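Local coordinates for monosaccharide ABC transporter substrate-binding protein, CUT2 family (Bradyrhizobium sp., PDB 4YHS) that probably binds a sugar or related small solute in the periplasm and delivers it to a CUT2-family ABC importer, at residues A[36-41]-A[157-162]; A[81-86]-A[305-310]; A[188-193]-A[205-210]; A[284-289]-A[328-333]. All coordinates share one frame; numbering follows the deposited sequence.

Contact 1. Residues A[36-41]-A[157-162]; sequences PPFAAD and AAKSLV
F38 meets the methylenes of K159 obliquely, joining a type II beta turn (P36 to A39) in the loop between strands 29-35 and 43-49 to strand 158-160 in the mixed sheet of this periplasmic binding protein fold. The apolar part of the contact is carried by one side of the ring: CD1 of F38 comes to 3.5 Å from CE of K159, and CE1 of F38 lies 3.7 Å from CG of K159. With CG beside the backbone N of F38 (chi1 -58°), the ring swings from the turn toward the strand. A leucine in its place would probably leave the methylenes of K159 less covered and lose the flat edge that reaches A157 and A158. Charge adds little here: NZ of K159 stands 5.3 Å from the ring centroid of F38, at most a weak cation-pi attraction. That ammonium has stronger partners elsewhere, a salt bridge to D146 and a hydrogen bond to the carbonyl of I151, and the bend at chi4 (-79°) turns it off the line of its extended chain. Against the strand backbone the ring presents its edge, with CZ of F38 3.9 Å from the carbonyl O of A157 and likewise 3.9 Å from N of A158.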
# COMPACT_ATOMS: atom_id res chain seq x y z
N PRO A 36 3.42 9.02 19.58
CA PRO A 36 4.33 10.01 19.01
C PRO A 36 4.80 9.61 17.63
O PRO A 36 4.94 8.41 17.34
CB PRO A 36 5.49 10.06 20.02
CG PRO A 36 5.41 8.80 20.79
CD PRO A 36 4.00 8.32 20.74
N PRO A 37 4.99 10.59 16.74
CA PRO A 37 5.40 10.22 15.40
C PRO A 37 6.70 9.44 15.36
O PRO A 37 7.63 9.74 16.11
CB PRO A 37 5.53 11.58 14.67
CG PRO A 37 5.37 12.64 15.70
CD PRO A 37 4.70 12.03 16.88
N PHE A 38 6.73 8.42 14.50
CA PHE A 38 7.91 7.59 14.22
C PHE A 38 8.15 6.53 15.32
O PHE A 38 9.05 5.70 15.19
CB PHE A 38 9.19 8.42 14.07
CG PHE A 38 9.13 9.47 13.00
CD1 PHE A 38 8.05 9.58 12.15
CD2 PHE A 38 10.18 10.36 12.86
CE1 PHE A 38 8.02 10.56 11.19
CE2 PHE A 38 10.16 11.32 11.89
CZ PHE A 38 9.06 11.42 11.04
N ALA A 39 7.38 6.58 16.40
CA ALA A 39 7.53 5.61 17.48
C ALA A 39 7.00 4.24 17.04
O ALA A 39 5.90 4.16 16.50
CB ALA A 39 6.83 6.09 18.74
N ALA A 40 7.77 3.18 17.27
CA ALA A 40 7.38 1.83 16.84
C ALA A 40 6.14 1.34 17.58
O ALA A 40 5.43 0.44 17.12
CB ALA A 40 8.53 0.86 17.03
N ASP A 41 5.90 1.93 18.75
CA ASP A 41 4.73 1.63 19.57
C ASP A 41 3.81 2.85 19.72
O ASP A 41 3.09 2.97 20.71
CB ASP A 41 5.18 1.17 20.95
CG ASP A 41 5.83 2.29 21.74
OD1 ASP A 41 6.60 3.07 21.13
OD2 ASP A 41 5.55 2.41 22.95
N ALA A 157 11.74 13.81 7.86
CA ALA A 157 10.86 14.87 8.37
C ALA A 157 9.42 14.39 8.56
O ALA A 157 8.70 14.92 9.41
CB ALA A 157 10.89 16.11 7.44
N ALA A 158 8.97 13.45 7.72
CA ALA A 158 7.58 13.00 7.73
C ALA A 158 7.47 11.65 7.06
O ALA A 158 8.28 11.35 6.19
CB ALA A 158 6.65 13.97 7.02
N LYS A 159 6.46 10.87 7.46
CA LYS A 159 6.12 9.61 6.82
C LYS A 159 4.72 9.67 6.22
O LYS A 159 3.79 10.21 6.82
CB LYS A 159 6.21 8.45 7.81
CG LYS A 159 7.60 8.22 8.39
CD LYS A 159 7.61 7.14 9.46
CE LYS A 159 9.02 6.94 10.00
NZ LYS A 159 9.82 6.12 9.06
N SER A 160 4.61 9.11 5.02
CA SER A 160 3.32 8.88 4.34
C SER A 160 3.29 7.41 3.94
O SER A 160 3.85 7.03 2.90
CB SER A 160 3.18 9.77 3.13
OG SER A 160 1.92 9.60 2.53
N LEU A 161 2.66 6.60 4.77
CA LEU A 161 2.69 5.18 4.56
C LEU A 161 1.69 4.45 5.45
O LEU A 161 1.06 5.05 6.34
CB LEU A 161 4.11 4.65 4.83
CG LEU A 161 4.84 5.23 6.04
CD1 LEU A 161 4.28 4.70 7.33
CD2 LEU A 161 6.34 4.87 5.93
N VAL A 162 1.52 3.16 5.19
CA VAL A 162 0.65 2.31 6.02
C VAL A 162 1.42 1.09 6.51
O VAL A 162 2.57 0.88 6.11
CB VAL A 162 -0.61 1.85 5.25
CG1 VAL A 162 -1.29 3.05 4.61
CG2 VAL A 162 -0.26 0.79 4.18

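Contact 2. Residues A[81-86]-A[305-310]; sequences AEESKR and IAVDQA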
# COMPACT_ATOMS: atom_id res chain seq x y z
N ALA A 81 2.27 13.13 -9.08
CA ALA A 81 2.22 14.03 -10.25
C ALA A 81 1.00 14.92 -10.17
O ALA A 81 1.06 16.12 -10.45
CB ALA A 81 2.22 13.28 -11.56
N GLU A 82 -0.13 14.32 -9.80
CA GLU A 82 -1.38 15.06 -9.79
C GLU A 82 -1.40 16.05 -8.61
O GLU A 82 -1.86 17.18 -8.75
CB GLU A 82 -2.57 14.10 -9.74
CG GLU A 82 -2.82 13.34 -11.02
CD GLU A 82 -3.29 14.26 -12.15
OE1 GLU A 82 -4.26 15.02 -11.94
OE2 GLU A 82 -2.64 14.25 -13.20
N GLU A 83 -0.84 15.66 -7.47
CA GLU A 83 -0.85 16.58 -6.33
C GLU A 83 0.16 17.71 -6.58
O GLU A 83 -0.11 18.86 -6.26
CB GLU A 83 -0.55 15.85 -5.02
CG GLU A 83 -0.78 16.73 -3.75
CD GLU A 83 -2.25 17.00 -3.50
OE1 GLU A 83 -3.12 16.69 -4.35
OE2 GLU A 83 -2.55 17.53 -2.43
N SER A 84 1.29 17.41 -7.19
CA SER A 84 2.23 18.49 -7.55
C SER A 84 1.58 19.50 -8.51
O SER A 84 1.71 20.72 -8.33
CB SER A 84 3.51 17.89 -8.14
OG SER A 84 4.20 17.09 -7.18
N LYS A 85 0.87 19.02 -9.54
CA LYS A 85 0.11 19.89 -10.43
C LYS A 85 -0.93 20.73 -9.67
O LYS A 85 -1.04 21.94 -9.89
CB LYS A 85 -0.59 19.08 -11.51
CG LYS A 85 0.03 19.19 -12.90
CD LYS A 85 -0.92 18.66 -13.99
CE LYS A 85 -1.23 17.17 -13.77
NZ LYS A 85 -2.08 16.55 -14.85
N ARG A 86 -1.69 20.09 -8.78
CA ARG A 86 -2.78 20.78 -8.07
C ARG A 86 -2.24 21.92 -7.22
O ARG A 86 -2.80 23.01 -7.19
CB ARG A 86 -3.54 19.80 -7.17
CG ARG A 86 -4.85 20.37 -6.63
CD ARG A 86 -5.53 19.40 -5.68
NE ARG A 86 -4.77 19.26 -4.43
CZ ARG A 86 -4.72 20.18 -3.47
NH1 ARG A 86 -4.00 19.96 -2.38
NH2 ARG A 86 -5.37 21.33 -3.60
N ILE A 305 -0.19 12.85 -0.22
CA ILE A 305 0.13 13.32 1.12
C ILE A 305 1.61 13.66 1.25
O ILE A 305 1.95 14.67 1.86
CB ILE A 305 -0.28 12.28 2.20
CG1 ILE A 305 -1.81 12.33 2.35
CG2 ILE A 305 0.39 12.59 3.57
CD1 ILE A 305 -2.39 11.26 3.18
N ALA A 306 2.49 12.85 0.67
CA ALA A 306 3.93 13.13 0.70
C ALA A 306 4.25 14.49 0.09
O ALA A 306 5.06 15.24 0.61
CB ALA A 306 4.70 12.05 -0.04
N VAL A 307 3.62 14.80 -1.03
CA VAL A 307 3.83 16.08 -1.68
C VAL A 307 3.30 17.20 -0.78
O VAL A 307 4.00 18.20 -0.56
CB VAL A 307 3.15 16.15 -3.06
CG1 VAL A 307 3.16 17.59 -3.64
CG2 VAL A 307 3.83 15.19 -4.01
N ASP A 308 2.08 17.05 -0.27
CA ASP A 308 1.51 18.06 0.62
C ASP A 308 2.37 18.30 1.86
O ASP A 308 2.63 19.44 2.25
CB ASP A 308 0.10 17.68 1.06
CG ASP A 308 -0.57 18.80 1.86
OD1 ASP A 308 -0.68 19.92 1.31
OD2 ASP A 308 -0.99 18.59 3.02
N GLN A 309 2.82 17.21 2.47
CA GLN A 309 3.72 17.29 3.59
C GLN A 309 4.99 18.11 3.25
O GLN A 309 5.42 18.98 4.02
CB GLN A 309 4.11 15.89 4.05
CG GLN A 309 3.09 15.16 4.94
CD GLN A 309 3.46 13.71 5.12
OE1 GLN A 309 4.06 13.11 4.23
NE2 GLN A 309 3.15 13.16 6.29
N ALA A 310 5.62 17.79 2.12
CA ALA A 310 6.85 18.47 1.72
C ALA A 310 6.61 19.97 1.63
O ALA A 310 7.39 20.76 2.13
CB ALA A 310 7.36 17.95 0.41
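OE1 of E83, gripped by R86, by W26 and, in a salt bridge from helix to helix, by R304, belongs to a side chain whose methylenes pack on V307, where helices 71-87 and 299-314 lie side by side in the alpha/beta periplasmic binding protein fold. The local axes approach to 8.9 Å, with their N-to-C directions 38° apart. R86 holds the carboxylate side-on from within the same helix: its NE meets OE1 of E83 at 3.1 Å and its NH1 meets OE2 of E83 at 2.8 Å. Both acceptors lie in the guanidinium plane, whereas the arginine approaches from above the carboxylate plane. These bonds fix the rotation of the acid and would be expected to stabilise its charge, even with D308 nearby. D308 turns its own carboxylate to R312, Y49 and the backbone N of L52. Between the two segments themselves the touching is van der Waals packing around V307. CG of E83, anti to its own N at chi1 -170°, lies 4.0 Å from CB of V307. The hydroxyl of S84 is hydrogen-bonded back to the carbonyl of V80 in the preceding turn, and OG of S84 also lies 3.7 Å from both CG1 and CG2 of V307.

Contact 3. Residues A[188-193]-A[205-210]; sequences VGWFPG and KGFMDA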
# COMPACT_ATOMS: atom_id res chain seq x y z
N VAL A 188 -10.63 -21.37 6.31
CA VAL A 188 -9.94 -20.46 5.41
C VAL A 188 -8.59 -21.04 5.01
O VAL A 188 -7.79 -21.38 5.88
CB VAL A 188 -9.68 -19.08 6.04
CG1 VAL A 188 -8.87 -18.20 5.10
CG2 VAL A 188 -11.00 -18.39 6.46
N GLY A 189 -8.32 -21.09 3.71
CA GLY A 189 -6.99 -21.38 3.21
C GLY A 189 -6.29 -20.04 3.10
O GLY A 189 -6.83 -19.14 2.51
N TRP A 190 -5.11 -19.93 3.71
CA TRP A 190 -4.39 -18.66 3.88
C TRP A 190 -3.01 -18.79 3.22
O TRP A 190 -2.24 -19.71 3.54
CB TRP A 190 -4.31 -18.34 5.37
CG TRP A 190 -3.52 -17.11 5.77
CD1 TRP A 190 -2.50 -17.08 6.66
CD2 TRP A 190 -3.70 -15.75 5.34
NE1 TRP A 190 -2.02 -15.81 6.81
CE2 TRP A 190 -2.74 -14.97 6.02
CE3 TRP A 190 -4.57 -15.12 4.46
CZ2 TRP A 190 -2.63 -13.59 5.84
CZ3 TRP A 190 -4.46 -13.75 4.27
CH2 TRP A 190 -3.51 -13.00 4.95
N PHE A 191 -2.71 -17.85 2.32
CA PHE A 191 -1.57 -17.92 1.41
C PHE A 191 -0.86 -16.59 1.44
O PHE A 191 -1.10 -15.75 0.57
CB PHE A 191 -2.04 -18.25 0.00
CG PHE A 191 -2.82 -19.53 -0.07
CD1 PHE A 191 -2.17 -20.75 -0.24
CD2 PHE A 191 -4.19 -19.53 0.07
CE1 PHE A 191 -2.90 -21.94 -0.30
CE2 PHE A 191 -4.92 -20.73 0.01
CZ PHE A 191 -4.25 -21.93 -0.16
N PRO A 192 0.00 -16.38 2.45
CA PRO A 192 0.44 -15.01 2.77
C PRO A 192 1.58 -14.45 1.92
O PRO A 192 1.80 -13.23 1.98
CB PRO A 192 0.85 -15.13 4.25
CG PRO A 192 1.14 -16.56 4.46
CD PRO A 192 0.25 -17.32 3.55
N GLY A 193 2.24 -15.28 1.13
CA GLY A 193 3.35 -14.79 0.31
C GLY A 193 4.66 -15.40 0.82
O GLY A 193 4.64 -16.40 1.50
N LYS A 205 0.49 -11.87 10.97
CA LYS A 205 0.16 -11.59 12.35
C LYS A 205 -1.15 -10.84 12.46
O LYS A 205 -2.01 -11.18 13.27
CB LYS A 205 1.28 -10.80 13.05
CG LYS A 205 2.55 -11.59 13.32
CD LYS A 205 3.52 -10.80 14.21
CE LYS A 205 4.82 -11.56 14.47
NZ LYS A 205 5.55 -11.91 13.20
N GLY A 206 -1.31 -9.81 11.64
CA GLY A 206 -2.55 -9.05 11.64
C GLY A 206 -3.78 -9.89 11.32
O GLY A 206 -4.80 -9.79 12.01
N PHE A 207 -3.68 -10.70 10.28
CA PHE A 207 -4.79 -11.57 9.87
C PHE A 207 -5.16 -12.56 10.99
O PHE A 207 -6.32 -12.73 11.32
CB PHE A 207 -4.42 -12.33 8.60
CG PHE A 207 -5.53 -13.14 8.04
CD1 PHE A 207 -6.55 -12.55 7.33
CD2 PHE A 207 -5.56 -14.52 8.24
CE1 PHE A 207 -7.60 -13.30 6.80
CE2 PHE A 207 -6.60 -15.28 7.73
CZ PHE A 207 -7.63 -14.67 7.01
N MSE A 208 -4.15 -13.17 11.59
CA MSE A 208 -4.38 -14.18 12.61
C MSE A 208 -4.95 -13.53 13.86
O MSE A 208 -5.84 -14.10 14.50
CB MSE A 208 -3.10 -14.95 12.95
CG MSE A 208 -2.54 -15.80 11.84
SE MSE A 208 -3.83 -17.12 11.12
CE MSE A 208 -3.90 -18.42 12.62
N ASP A 209 -4.44 -12.35 14.22
CA ASP A 209 -4.90 -11.66 15.43
C ASP A 209 -6.36 -11.32 15.20
O ASP A 209 -7.17 -11.49 16.10
CB ASP A 209 -4.11 -10.39 15.74
CG ASP A 209 -2.70 -10.65 16.24
OD1 ASP A 209 -2.36 -11.80 16.61
OD2 ASP A 209 -1.93 -9.66 16.30
N ALA A 210 -6.69 -10.84 14.00
CA ALA A 210 -8.04 -10.34 13.75
C ALA A 210 -9.12 -11.43 13.69
O ALA A 210 -10.27 -11.14 14.04
CB ALA A 210 -8.06 -9.49 12.45
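Strand 186-191 and helix 198-211 are successive elements of a beta-alpha-beta unit, and W190 and F207 face each other across it with their CA atoms 9.3 Å apart. Their rings fill the gap in a nearly parallel, face-to-face stack: the six-membered ring of W190 and the ring of F207 have centroids 3.8 Å apart and planes at 10°. The side chains run antiparallel from strand and helix, with CB of F207 3.5 Å from CZ2 of W190 and CD2 of F207 over the indole. Each CG is anti to its own backbone N (chi1 176° for W190), carrying both rings straight into the interface. CB of P192 touches the opposite indole face, off centre and near its border. At the far end of the F207 ring, CZ packs 4.2 Å from CG1 of V188. The SE atom of M208, a selenomethionine, stands obliquely 5.2 Å from the centroid of the five-membered ring of W190, a Met-aromatic contact. The indole NE1 is hydrogen-bonded to OD1 of N204, one turn before M208 on the same helix. A leucine at W190 would probably leave F207 without its stacking partner and N204 without the indole donor, opening a gap between strand and helix. Dispersion between broad flat surfaces therefore carries this buried contact, while the single polar indole atom is satisfied by the helix itself.

Contact 4. Residues A[284-289]-A[328-333]; sequences EGIKRG and FVVDSA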
# COMPACT_ATOMS: atom_id res chain seq x y z
N GLU A 284 -10.56 -5.78 -10.78
CA GLU A 284 -11.43 -6.23 -11.85
C GLU A 284 -12.21 -7.46 -11.39
O GLU A 284 -13.40 -7.61 -11.67
CB GLU A 284 -10.63 -6.53 -13.12
CG GLU A 284 -11.43 -7.14 -14.24
CD GLU A 284 -12.50 -6.19 -14.83
OE1 GLU A 284 -12.50 -4.97 -14.54
OE2 GLU A 284 -13.37 -6.67 -15.58
N GLY A 285 -11.53 -8.31 -10.64
CA GLY A 285 -12.15 -9.49 -10.07
C GLY A 285 -13.34 -9.17 -9.18
O GLY A 285 -14.35 -9.85 -9.24
N ILE A 286 -13.22 -8.15 -8.34
CA ILE A 286 -14.30 -7.71 -7.45
C ILE A 286 -15.44 -7.20 -8.28
O ILE A 286 -16.59 -7.59 -8.09
CB ILE A 286 -13.81 -6.64 -6.41
CG1 ILE A 286 -12.77 -7.27 -5.46
CG2 ILE A 286 -14.99 -6.06 -5.59
CD1 ILE A 286 -12.01 -6.33 -4.56
N LYS A 287 -15.11 -6.35 -9.26
CA LYS A 287 -16.11 -5.83 -10.17
C LYS A 287 -16.91 -6.94 -10.85
O LYS A 287 -18.12 -6.88 -10.94
CB LYS A 287 -15.44 -4.94 -11.23
CG LYS A 287 -15.34 -3.49 -10.84
CD LYS A 287 -14.70 -2.69 -11.97
CE LYS A 287 -15.58 -1.53 -12.46
NZ LYS A 287 -16.82 -1.86 -13.20
N ARG A 288 -16.22 -7.98 -11.29
CA ARG A 288 -16.84 -9.06 -12.05
C ARG A 288 -17.49 -10.14 -11.17
O ARG A 288 -18.08 -11.10 -11.68
CB ARG A 288 -15.81 -9.70 -12.98
CG ARG A 288 -15.45 -8.89 -14.17
CD ARG A 288 -14.25 -9.52 -14.79
NE ARG A 288 -13.86 -8.90 -16.04
CZ ARG A 288 -12.84 -9.32 -16.78
NH1 ARG A 288 -12.11 -10.36 -16.39
NH2 ARG A 288 -12.54 -8.70 -17.91
N GLY A 289 -17.40 -10.00 -9.85
CA GLY A 289 -18.02 -10.95 -8.93
C GLY A 289 -17.20 -12.20 -8.66
O GLY A 289 -17.69 -13.13 -8.04
N PHE A 328 -9.46 0.43 4.31
CA PHE A 328 -10.84 -0.05 4.26
C PHE A 328 -10.92 -1.17 3.26
O PHE A 328 -10.12 -1.25 2.31
CB PHE A 328 -11.83 1.07 3.89
CG PHE A 328 -11.55 1.73 2.56
CD1 PHE A 328 -10.69 2.82 2.48
CD2 PHE A 328 -12.19 1.32 1.40
CE1 PHE A 328 -10.43 3.47 1.27
CE2 PHE A 328 -11.93 1.95 0.18
CZ PHE A 328 -11.06 3.02 0.12
N VAL A 329 -11.91 -2.04 3.46
CA VAL A 329 -12.03 -3.22 2.63
C VAL A 329 -12.99 -2.89 1.49
O VAL A 329 -14.09 -2.41 1.72
CB VAL A 329 -12.54 -4.43 3.43
CG1 VAL A 329 -12.84 -5.59 2.52
CG2 VAL A 329 -11.50 -4.83 4.50
N VAL A 330 -12.55 -3.17 0.27
CA VAL A 330 -13.35 -3.01 -0.92
C VAL A 330 -14.04 -4.32 -1.33
O VAL A 330 -13.38 -5.37 -1.45
CB VAL A 330 -12.47 -2.51 -2.07
CG1 VAL A 330 -13.26 -2.40 -3.35
CG2 VAL A 330 -11.87 -1.15 -1.69
N ASP A 331 -15.35 -4.23 -1.60
CA ASP A 331 -16.13 -5.39 -2.05
C ASP A 331 -17.22 -4.92 -3.00
O ASP A 331 -17.23 -3.76 -3.39
CB ASP A 331 -16.74 -6.16 -0.88
CG ASP A 331 -17.72 -5.37 -0.06
OD1 ASP A 331 -18.20 -4.28 -0.47
OD2 ASP A 331 -18.05 -5.88 1.04
N SER A 332 -18.13 -5.81 -3.38
CA SER A 332 -19.14 -5.42 -4.37
C SER A 332 -19.98 -4.25 -3.90
O SER A 332 -20.44 -3.44 -4.72
CB SER A 332 -20.07 -6.58 -4.71
OG SER A 332 -19.34 -7.60 -5.36
N ALA A 333 -20.24 -4.18 -2.59
CA ALA A 333 -21.16 -3.17 -2.05
C ALA A 333 -20.57 -1.75 -2.00
O ALA A 333 -21.35 -0.79 -1.91
CB ALA A 333 -21.64 -3.59 -0.66
O HOH W 1 -19.27 -6.66 -8.02
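I286 presses its two branches against V330, D331 and S332, late in strand 322-331 and just beyond, packing helix 280-287 against the C-terminal part of that strand in the alpha/beta periplasmic binding protein fold. Its CD1 meets the carbonyl O of V330 at 3.5 Å and lies 4.3 Å from CG1 of V330. The other branch touches backbone: CG2 of I286 comes to 3.6 Å from the carbonyl C of D331 and 3.8 Å from N of S332. With CG1 beside the backbone N (chi1 -65°) and CG2 anti to it, CD1 reaches V330 while CG2 reaches D331 and S332. I335, in the loop beyond the strand, packs on both I286 and V330. A water lies beside this packing, donating to the carbonyl O of I286 (2.8 Å from the water O) and hydrogen-bonded to OG of S332. Farther out, the helix closes in a Schellman motif at G289, whose positive phi (84°) would jam a side chain against the preceding carbonyl. D331 is held in turn: its OD2 bonds to the hydroxyl of Y174, and its backbone N to OD1 of N334. The turn that follows carries a weak bond from N of A333 to OD1 of D331, 2.9 Å long and bent to 125°.

Overall arrangement
Contacts 2 and 3 are buried, whereas contacts 1 and 4 are only partly so. Contacts 1 and 2 adjoin: Q309 of helix 299-314 probably donates from NE2 to the carbonyl of K159, and the helix thus touches strand 158-160 as well as helix 71-87. Contacts 1 and 4 reach one mixed sheet through neighbouring strands, 158-160 and 322-331, yet lie on opposite sides of the chain's centre. Contact 3 belongs to the separate parallel sheet, about 34 Å from contact 2 between centres. The chemistry differs accordingly: aromatic stacking in contact 3, a charge network beside packing in contact 2, ring against lysine methylenes in contact 1, and isoleucine on strand backbone with a bridging water in contact 4.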